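Local atomic coordinates of mRNA-binding protein PUF3 (Saccharomyces cerevisiae, PDB entry 3K49), a protein that binds recognition sequences in the 3' untranslated regions of mRNAs, mostly ones encoding mitochondrial proteins, and promotes decay of the COX17 message. Residues 176-179 with 180-184; 185-188 with 189-193. One frame throughout, in Å; residues are numbered along the deposited sequence.

Contact 1. Residues 176-179 with 180-184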
ATOM      1  N   HIS A 176     -10.395  14.581  10.615  1.00 55.03           N
ATOM      2  CA  HIS A 176     -10.710  13.902   9.363  1.00 49.36           C
ATOM      3  C   HIS A 176     -10.191  12.478   9.301  1.00 40.83           C
ATOM      4  O   HIS A 176     -10.456  11.763   8.338  1.00 44.25           O
ATOM      5  CB  HIS A 176     -10.193  14.710   8.180  1.00 52.67           C
ATOM      6  CG  HIS A 176     -10.597  16.150   8.213  1.00 61.90           C
ATOM      7  ND1 HIS A 176     -11.743  16.621   7.607  1.00 57.36           N
ATOM      8  CD2 HIS A 176     -10.005  17.233   8.778  1.00 57.19           C
ATOM      9  CE1 HIS A 176     -11.838  17.922   7.795  1.00 60.49           C
ATOM     10  NE2 HIS A 176     -10.790  18.320   8.501  1.00 63.66           N
ATOM     11  N   ILE A 177      -9.492  12.055  10.350  1.00 46.66           N
ATOM     12  CA  ILE A 177      -8.760  10.790  10.327  1.00 41.40           C
ATOM     13  C   ILE A 177      -9.621   9.553  10.121  1.00 43.29           C
ATOM     14  O   ILE A 177      -9.229   8.655   9.382  1.00 41.18           O
ATOM     15  CB  ILE A 177      -7.873  10.628  11.574  1.00 50.53           C
ATOM     16  CG1 ILE A 177      -6.770  11.689  11.567  1.00 57.16           C
ATOM     17  CG2 ILE A 177      -7.258   9.231  11.631  1.00 43.51           C
ATOM     18  CD1 ILE A 177      -6.058  11.831  12.897  1.00 60.61           C
ATOM     19  N   TYR A 178     -10.788   9.483  10.758  1.00 50.51           N
ATOM     20  CA  TYR A 178     -11.666   8.342  10.503  1.00 50.51           C
ATOM     21  C   TYR A 178     -12.159   8.339   9.056  1.00 46.70           C
ATOM     22  O   TYR A 178     -12.079   7.325   8.352  1.00 51.35           O
ATOM     23  CB  TYR A 178     -12.864   8.276  11.453  1.00 53.80           C
ATOM     24  CG  TYR A 178     -13.851   7.233  10.978  1.00 52.79           C
ATOM     25  CD1 TYR A 178     -13.635   5.886  11.233  1.00 48.28           C
ATOM     26  CD2 TYR A 178     -14.967   7.591  10.221  1.00 68.39           C
ATOM     27  CE1 TYR A 178     -14.514   4.920  10.777  1.00 60.12           C
ATOM     28  CE2 TYR A 178     -15.863   6.632   9.767  1.00 68.87           C
ATOM     29  CZ  TYR A 178     -15.634   5.297  10.051  1.00 70.95           C
ATOM     30  OH  TYR A 178     -16.523   4.337   9.598  1.00 59.16           O
ATOM     31  N   HIS A 179     -12.671   9.479   8.614  1.00 46.28           N
ATOM     32  CA  HIS A 179     -13.088   9.617   7.228  1.00 44.93           C
ATOM     33  C   HIS A 179     -11.996   9.110   6.287  1.00 54.38           C
ATOM     34  O   HIS A 179     -12.258   8.257   5.433  1.00 56.56           O
ATOM     35  CB  HIS A 179     -13.421  11.074   6.917  1.00 48.13           C
ATOM     36  CG  HIS A 179     -13.830  11.309   5.495  1.00 80.50           C
ATOM     37  ND1 HIS A 179     -12.986  11.873   4.559  1.00 79.18           N
ATOM     38  CD2 HIS A 179     -14.993  11.058   4.847  1.00 74.55           C
ATOM     39  CE1 HIS A 179     -13.612  11.959   3.399  1.00 82.29           C
ATOM     40  NE2 HIS A 179     -14.831  11.472   3.547  1.00 84.09           N
ATOM     41  N   LEU A 180     -10.772   9.618   6.458  1.00 43.00           N
ATOM     42  CA  LEU A 180      -9.660   9.259   5.567  1.00 49.57           C
ATOM     43  C   LEU A 180      -9.337   7.768   5.603  1.00 53.19           C
ATOM     44  O   LEU A 180      -8.916   7.192   4.593  1.00 42.62           O
ATOM     45  CB  LEU A 180      -8.388  10.056   5.900  1.00 48.62           C
ATOM     46  CG  LEU A 180      -8.365  11.556   5.619  1.00 48.40           C
ATOM     47  CD1 LEU A 180      -7.085  12.185   6.187  1.00 48.74           C
ATOM     48  CD2 LEU A 180      -8.489  11.800   4.114  1.00 41.08           C
ATOM     49  N   SER A 181      -9.537   7.157   6.770  1.00 44.64           N
ATOM     50  CA  SER A 181      -9.187   5.750   6.984  1.00 38.40           C
ATOM     51  C   SER A 181     -10.140   4.800   6.281  1.00 42.91           C
ATOM     52  O   SER A 181      -9.859   3.605   6.189  1.00 33.07           O
ATOM     53  CB  SER A 181      -9.152   5.428   8.476  1.00 43.02           C
ATOM     54  OG  SER A 181      -8.181   6.223   9.123  1.00 42.07           O
ATOM     55  N   THR A 182     -11.274   5.335   5.816  1.00 43.60           N
ATOM     56  CA  THR A 182     -12.230   4.568   5.012  1.00 50.82           C
ATOM     57  C   THR A 182     -12.240   5.018   3.541  1.00 57.05           C
ATOM     58  O   THR A 182     -12.959   4.464   2.704  1.00 55.15           O
ATOM     59  CB  THR A 182     -13.667   4.609   5.602  1.00 52.18           C
ATOM     60  OG1 THR A 182     -14.011   5.960   5.948  1.00 52.60           O
ATOM     61  CG2 THR A 182     -13.764   3.704   6.845  1.00 45.11           C
ATOM     62  N   HIS A 183     -11.432   6.023   3.230  1.00 56.09           N
ATOM     63  CA  HIS A 183     -11.260   6.439   1.845  1.00 50.03           C
ATOM     64  C   HIS A 183     -10.140   5.623   1.189  1.00 44.45           C
ATOM     65  O   HIS A 183      -9.237   5.137   1.865  1.00 46.41           O
ATOM     66  CB  HIS A 183     -10.984   7.945   1.764  1.00 51.92           C
ATOM     67  CG  HIS A 183     -10.790   8.457   0.358  1.00 68.81           C
ATOM     68  ND1 HIS A 183      -9.552   8.659  -0.185  1.00 56.40           N
ATOM     69  CD2 HIS A 183     -11.701   8.805  -0.586  1.00 61.32           C
ATOM     70  CE1 HIS A 183      -9.694   9.112  -1.435  1.00 52.84           C
ATOM     71  NE2 HIS A 183     -10.975   9.211  -1.690  1.00 52.12           N
ATOM     72  N   SER A 184     -10.218   5.474  -0.128  1.00 44.23           N
ATOM     73  CA  SER A 184      -9.272   4.673  -0.897  1.00 45.14           C
ATOM     74  C   SER A 184      -7.822   5.172  -0.777  1.00 43.87           C
ATOM     75  O   SER A 184      -6.903   4.377  -0.666  1.00 46.34           O
ATOM     76  CB  SER A 184      -9.705   4.639  -2.366  1.00 45.56           C
ATOM     77  OG  SER A 184      -9.014   3.636  -3.086  1.00 63.74           O
TER

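Contact 2. Residues 185-188 with 189-193. With nucleotides of chain B.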
ATOM      1  N   TYR A 185      -7.628   6.485  -0.796  1.00 37.07           N
ATOM      2  CA  TYR A 185      -6.290   7.053  -0.755  1.00 42.38           C
ATOM      3  C   TYR A 185      -5.944   7.388   0.677  1.00 40.19           C
ATOM      4  O   TYR A 185      -4.790   7.266   1.092  1.00 45.92           O
ATOM      5  CB  TYR A 185      -6.176   8.335  -1.607  1.00 45.28           C
ATOM      6  CG  TYR A 185      -6.643   8.207  -3.043  1.00 39.51           C
ATOM      7  CD1 TYR A 185      -7.312   9.245  -3.669  1.00 35.96           C
ATOM      8  CD2 TYR A 185      -6.436   7.044  -3.756  1.00 35.19           C
ATOM      9  CE1 TYR A 185      -7.746   9.125  -4.959  1.00 36.10           C
ATOM     10  CE2 TYR A 185      -6.878   6.913  -5.039  1.00 29.45           C
ATOM     11  CZ  TYR A 185      -7.524   7.952  -5.644  1.00 35.93           C
ATOM     12  OH  TYR A 185      -7.937   7.809  -6.955  1.00 43.51           O
ATOM     13  N   GLY A 186      -6.949   7.825   1.425  1.00 36.80           N
ATOM     14  CA  GLY A 186      -6.760   8.218   2.806  1.00 36.02           C
ATOM     15  C   GLY A 186      -6.142   7.122   3.653  1.00 45.56           C
ATOM     16  O   GLY A 186      -5.416   7.410   4.600  1.00 50.54           O
ATOM     17  N   CYS A 187      -6.423   5.863   3.324  1.00 40.70           N
ATOM     18  CA  CYS A 187      -5.931   4.777   4.149  1.00 39.77           C
ATOM     19  C   CYS A 187      -4.447   4.501   3.878  1.00 46.43           C
ATOM     20  O   CYS A 187      -3.707   4.073   4.771  1.00 47.52           O
ATOM     21  CB  CYS A 187      -6.796   3.517   4.016  1.00 41.97           C
ATOM     22  SG  CYS A 187      -6.795   2.686   2.432  1.00 50.79           S
ATOM     23  N   ARG A 188      -4.013   4.763   2.653  1.00 42.23           N
ATOM     24  CA  ARG A 188      -2.600   4.665   2.299  1.00 48.65           C
ATOM     25  C   ARG A 188      -1.776   5.706   3.057  1.00 38.90           C
ATOM     26  O   ARG A 188      -0.741   5.389   3.654  1.00 39.98           O
ATOM     27  CB  ARG A 188      -2.414   4.842   0.786  1.00 35.74           C
ATOM     28  CG  ARG A 188      -3.091   3.753  -0.024  1.00 40.04           C
ATOM     29  CD  ARG A 188      -2.422   2.367   0.153  1.00 31.50           C
ATOM     30  NE  ARG A 188      -2.862   1.478  -0.918  1.00 41.86           N
ATOM     31  CZ  ARG A 188      -2.347   0.282  -1.191  1.00 45.53           C
ATOM     32  NH1 ARG A 188      -1.359  -0.210  -0.460  1.00 30.83           N
ATOM     33  NH2 ARG A 188      -2.828  -0.423  -2.213  1.00 47.37           N
ATOM     34  N   VAL A 189      -2.237   6.953   3.016  1.00 37.60           N
ATOM     35  CA  VAL A 189      -1.589   8.032   3.751  1.00 37.76           C
ATOM     36  C   VAL A 189      -1.556   7.726   5.243  1.00 43.25           C
ATOM     37  O   VAL A 189      -0.506   7.833   5.879  1.00 49.18           O
ATOM     38  CB  VAL A 189      -2.277   9.382   3.499  1.00 32.37           C
ATOM     39  CG1 VAL A 189      -1.754  10.437   4.440  1.00 30.49           C
ATOM     40  CG2 VAL A 189      -2.069   9.803   2.058  1.00 35.43           C
ATOM     41  N   ILE A 190      -2.696   7.319   5.791  1.00 34.30           N
ATOM     42  CA  ILE A 190      -2.776   6.971   7.196  1.00 38.49           C
ATOM     43  C   ILE A 190      -1.742   5.888   7.515  1.00 40.44           C
ATOM     44  O   ILE A 190      -0.997   5.988   8.488  1.00 37.07           O
ATOM     45  CB  ILE A 190      -4.192   6.486   7.583  1.00 45.61           C
ATOM     46  CG1 ILE A 190      -5.200   7.630   7.450  1.00 37.76           C
ATOM     47  CG2 ILE A 190      -4.180   5.895   8.993  1.00 33.94           C
ATOM     48  CD1 ILE A 190      -4.698   8.926   8.044  1.00 44.07           C
ATOM     49  N   GLN A 191      -1.690   4.857   6.683  1.00 31.97           N
ATOM     50  CA  GLN A 191      -0.702   3.815   6.866  1.00 38.48           C
ATOM     51  C   GLN A 191       0.738   4.371   6.866  1.00 49.59           C
ATOM     52  O   GLN A 191       1.588   3.903   7.631  1.00 42.34           O
ATOM     53  CB  GLN A 191      -0.903   2.703   5.829  1.00 41.25           C
ATOM     54  CG  GLN A 191      -2.167   1.881   6.105  1.00 50.32           C
ATOM     55  CD  GLN A 191      -2.468   0.819   5.051  1.00 58.06           C
ATOM     56  OE1 GLN A 191      -1.676  -0.094   4.812  1.00 55.34           O
ATOM     57  NE2 GLN A 191      -3.642   0.923   4.440  1.00 53.85           N
ATOM     58  N   ARG A 192       1.008   5.381   6.037  1.00 40.95           N
ATOM     59  CA  ARG A 192       2.348   5.961   6.015  1.00 45.16           C
ATOM     60  C   ARG A 192       2.584   6.823   7.247  1.00 45.17           C
ATOM     61  O   ARG A 192       3.671   6.787   7.835  1.00 38.09           O
ATOM     62  CB  ARG A 192       2.611   6.768   4.735  1.00 38.78           C
ATOM     63  CG  ARG A 192       2.821   5.909   3.519  1.00 42.65           C
ATOM     64  CD  ARG A 192       4.170   5.240   3.591  1.00 53.12           C
ATOM     65  NE  ARG A 192       4.479   4.510   2.362  1.00 67.11           N
ATOM     66  CZ  ARG A 192       4.380   3.190   2.228  1.00 69.51           C
ATOM     67  NH1 ARG A 192       3.978   2.449   3.251  1.00 75.14           N
ATOM     68  NH2 ARG A 192       4.681   2.608   1.072  1.00 61.30           N
ATOM     69  N   LEU A 193       1.566   7.589   7.647  1.00 33.63           N
ATOM     70  CA  LEU A 193       1.741   8.479   8.782  1.00 36.78           C
ATOM     71  C   LEU A 193       2.071   7.647  10.018  1.00 47.24           C
ATOM     72  O   LEU A 193       2.960   8.001  10.793  1.00 51.37           O
ATOM     73  CB  LEU A 193       0.521   9.365   9.000  1.00 36.28           C
ATOM     74  CG  LEU A 193       0.412  10.493   7.954  1.00 48.48           C
ATOM     75  CD1 LEU A 193      -0.866  11.321   8.123  1.00 36.14           C
ATOM     76  CD2 LEU A 193       1.635  11.407   8.007  1.00 34.82           C
TER
ATOM     77  P     A B   6      -8.357  -5.978  -4.720  1.00 70.31           P
ATOM     78  OP1   A B   6      -8.715  -5.931  -6.159  1.00 71.59           O
ATOM     79  OP2   A B   6      -7.180  -6.777  -4.289  1.00 51.37           O
ATOM     80  O5'   A B   6      -8.130  -4.481  -4.216  1.00 54.90           O
ATOM     81  C5'   A B   6      -9.200  -3.551  -4.212  1.00 49.13           C
ATOM     82  C4'   A B   6      -8.742  -2.228  -3.619  1.00 60.43           C
ATOM     83  O4'   A B   6      -8.308  -2.409  -2.246  1.00 55.49           O
ATOM     84  C3'   A B   6      -7.529  -1.567  -4.267  1.00 62.80           C
ATOM     85  O3'   A B   6      -7.894  -0.914  -5.482  1.00 71.57           O
ATOM     86  C2'   A B   6      -7.123  -0.569  -3.186  1.00 56.74           C
ATOM     87  O2'   A B   6      -7.944   0.581  -3.169  1.00 61.19           O
ATOM     88  C1'   A B   6      -7.393  -1.366  -1.918  1.00 53.43           C
ATOM     89  N9    A B   6      -6.206  -1.966  -1.321  1.00 39.44           N
ATOM     90  C8    A B   6      -5.570  -3.130  -1.684  1.00 39.92           C
ATOM     91  N7    A B   6      -4.536  -3.423  -0.929  1.00 43.17           N
ATOM     92  C5    A B   6      -4.490  -2.376  -0.013  1.00 35.62           C
ATOM     93  C6    A B   6      -3.623  -2.100   1.068  1.00 37.67           C
ATOM     94  N6    A B   6      -2.595  -2.889   1.402  1.00 31.87           N
ATOM     95  N1    A B   6      -3.852  -0.985   1.789  1.00 33.14           N
ATOM     96  C2    A B   6      -4.881  -0.198   1.433  1.00 43.16           C
ATOM     97  N3    A B   6      -5.758  -0.346   0.435  1.00 40.03           N
ATOM     98  C4    A B   6      -5.504  -1.470  -0.252  1.00 34.32           C
ATOM     99  P     A B   7      -6.816  -0.751  -6.661  1.00 63.78           P
ATOM    100  OP1   A B   7      -7.557  -0.498  -7.920  1.00 73.77           O
ATOM    101  OP2   A B   7      -5.879  -1.896  -6.579  1.00 57.09           O
ATOM    102  O5'   A B   7      -6.041   0.594  -6.276  1.00 56.30           O
ATOM    103  C5'   A B   7      -6.789   1.719  -5.849  1.00 57.81           C
ATOM    104  C4'   A B   7      -6.040   3.019  -6.094  1.00 59.13           C
ATOM    105  O4'   A B   7      -5.072   3.236  -5.041  1.00 57.08           O
ATOM    106  C3'   A B   7      -5.283   3.240  -7.406  1.00 41.27           C
ATOM    107  O3'   A B   7      -5.575   4.565  -7.830  1.00 46.18           O
ATOM    108  C2'   A B   7      -3.829   3.249  -6.937  1.00 46.17           C
ATOM    109  O2'   A B   7      -2.931   3.993  -7.763  1.00 52.30           O
ATOM    110  C1'   A B   7      -4.017   3.963  -5.605  1.00 43.44           C
ATOM    111  N9    A B   7      -2.894   3.989  -4.675  1.00 40.05           N
ATOM    112  C8    A B   7      -2.495   5.076  -3.948  1.00 37.43           C
ATOM    113  N7    A B   7      -1.448   4.853  -3.192  1.00 36.19           N
ATOM    114  C5    A B   7      -1.146   3.526  -3.436  1.00 33.94           C
ATOM    115  C6    A B   7      -0.139   2.694  -2.934  1.00 38.06           C
ATOM    116  N6    A B   7       0.754   3.101  -2.033  1.00 35.82           N
ATOM    117  N1    A B   7      -0.098   1.419  -3.389  1.00 41.35           N
ATOM    118  C2    A B   7      -1.029   1.014  -4.277  1.00 35.98           C
ATOM    119  N3    A B   7      -2.039   1.704  -4.806  1.00 32.75           N
ATOM    120  C4    A B   7      -2.032   2.969  -4.341  1.00 35.07           C
ATOM    121  P     A B   8      -6.438   4.853  -9.156  1.00 46.67           P
ATOM    122  OP1   A B   8      -7.580   5.628  -8.642  1.00 32.48           O
ATOM    123  OP2   A B   8      -6.667   3.621  -9.947  1.00 43.47           O
ATOM    124  O5'   A B   8      -5.521   5.823 -10.042  1.00 43.82           O
ATOM    125  C5'   A B   8      -4.234   5.400 -10.473  1.00 44.69           C
ATOM    126  C4'   A B   8      -3.553   6.504 -11.252  1.00 40.84           C
ATOM    127  O4'   A B   8      -2.801   7.334 -10.346  1.00 43.59           O
ATOM    128  C3'   A B   8      -2.517   6.029 -12.257  1.00 42.46           C
ATOM    129  O3'   A B   8      -3.174   5.707 -13.472  1.00 46.78           O
ATOM    130  C2'   A B   8      -1.627   7.263 -12.423  1.00 50.64           C
ATOM    131  O2'   A B   8      -2.120   8.208 -13.349  1.00 53.20           O
ATOM    132  C1'   A B   8      -1.716   7.912 -11.039  1.00 52.13           C
ATOM    133  N9    A B   8      -0.501   7.797 -10.227  1.00 40.74           N
ATOM    134  C8    A B   8       0.238   8.844  -9.744  1.00 38.15           C
ATOM    135  N7    A B   8       1.297   8.482  -9.057  1.00 39.73           N
ATOM    136  C5    A B   8       1.253   7.100  -9.092  1.00 41.22           C
ATOM    137  C6    A B   8       2.097   6.118  -8.547  1.00 42.47           C
ATOM    138  N6    A B   8       3.187   6.405  -7.841  1.00 34.10           N
ATOM    139  N1    A B   8       1.771   4.823  -8.756  1.00 47.00           N
ATOM    140  C2    A B   8       0.669   4.544  -9.465  1.00 32.80           C
ATOM    141  N3    A B   8      -0.204   5.382 -10.029  1.00 52.08           N
ATOM    142  C4    A B   8       0.147   6.659  -9.803  1.00 43.13           C
TER

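Contact 1. Residues 176-179 with 180-184
Two side-chain hydroxyls of 180-184 reach back to carbonyls of 176-179. Ser181 OG gives its hydrogen to Ile177 O at 2.7 Å, while Ser181 N approaches the same oxygen from the opposite face of its carbonyl plane. Serine suits this buried place because its short hydroxyl is satisfied within its own helix. Thr182 doubles up in the same way on His179 O, but from one face only: OG1 lies 2.9 Å from His179 O, and Thr182 N stands above the carbonyl plane at 3.1 Å from that oxygen. With OG1 set between the backbone N and the carbonyl carbon (chi1 47°), the hydroxyl turns back toward that carbonyl. A valine here would probably leave His179 O with one donor fewer, the backbone N alone remaining to hold it. The backbone bond from Leu180 N to His176 O, 2.9 Å and nearly straight, belongs to short helix 177-181 of Pumilio repeat 5, followed by the turn into the RNA-facing helix; there His183 ND1 accepts a hydrogen bond from Gly186 N.

Nonpolar contacts are fewer. Thr182 CG2 crosses the phenol end of Tyr178, 3.9 Å from Tyr178 OH. The leucine side chain of Leu180 is buried, while Tyr178 also meets Phe212 and Tyr215 and so links this helix to the following repeat.

Contact 2. Residues 185-188 with 189-193
Through 186-193 the backbone is helical, with Val189 N bonding to Tyr185 O at 3.2 Å and Gln191 N to Cys187 O at 2.9 Å. Along its RNA-facing side, Gln191 NE2 donates to N1 of A6 of chain B at 3.3 Å; a weak second bond to Cys187 O steadies the amide. Cys187 SG, turned by chi1 67° between its backbone N and carbonyl carbon, touches the same base at C2, 3.6 Å away. The short cysteine side chain brings its polarisable sulfur close to this edge of the adenine. Arg188 bends at chi2 (-68°) and slips its guanidinium between two bases: C6 of A6 of chain B lies over one face, and A7 of chain B covers the other, with Arg188 CZ 3.3 Å from its N1. Planar and cationic, the guanidinium can stack on a base on each face. Tyr185 reaches to the RNA phosphate, its OH giving a 2.8 Å hydrogen bond to OP1 of A8 of chain B in the plane of the ring. Arg192 makes a salt bridge to Glu159 of helix 150-160. Cysteine and glutamine at an adenine's edge, with a stacking residue beside the cysteine, form the tripartite recognition motif of a Pumilio repeat.

Overall arrangement
Read from the N terminus, contact 1 comes first, spanning the short helix 177-181 and the turn after it; contact 2 starts at the very next residue and runs along helix 186-196. The two follow in series, neither nesting nor crossing, and each closes only local helical turns. They meet where the helices pack: Leu180 CB rests on Gly186 CA, whose lack of a side chain permits the approach, and Ser181 OG lies against Ile190 CG1. Together they join two helices of Pumilio repeat 5, contact 1 leaning on helix 213-218 of the next repeat, contact 2 on helix 150-160 of the preceding one and on the RNA.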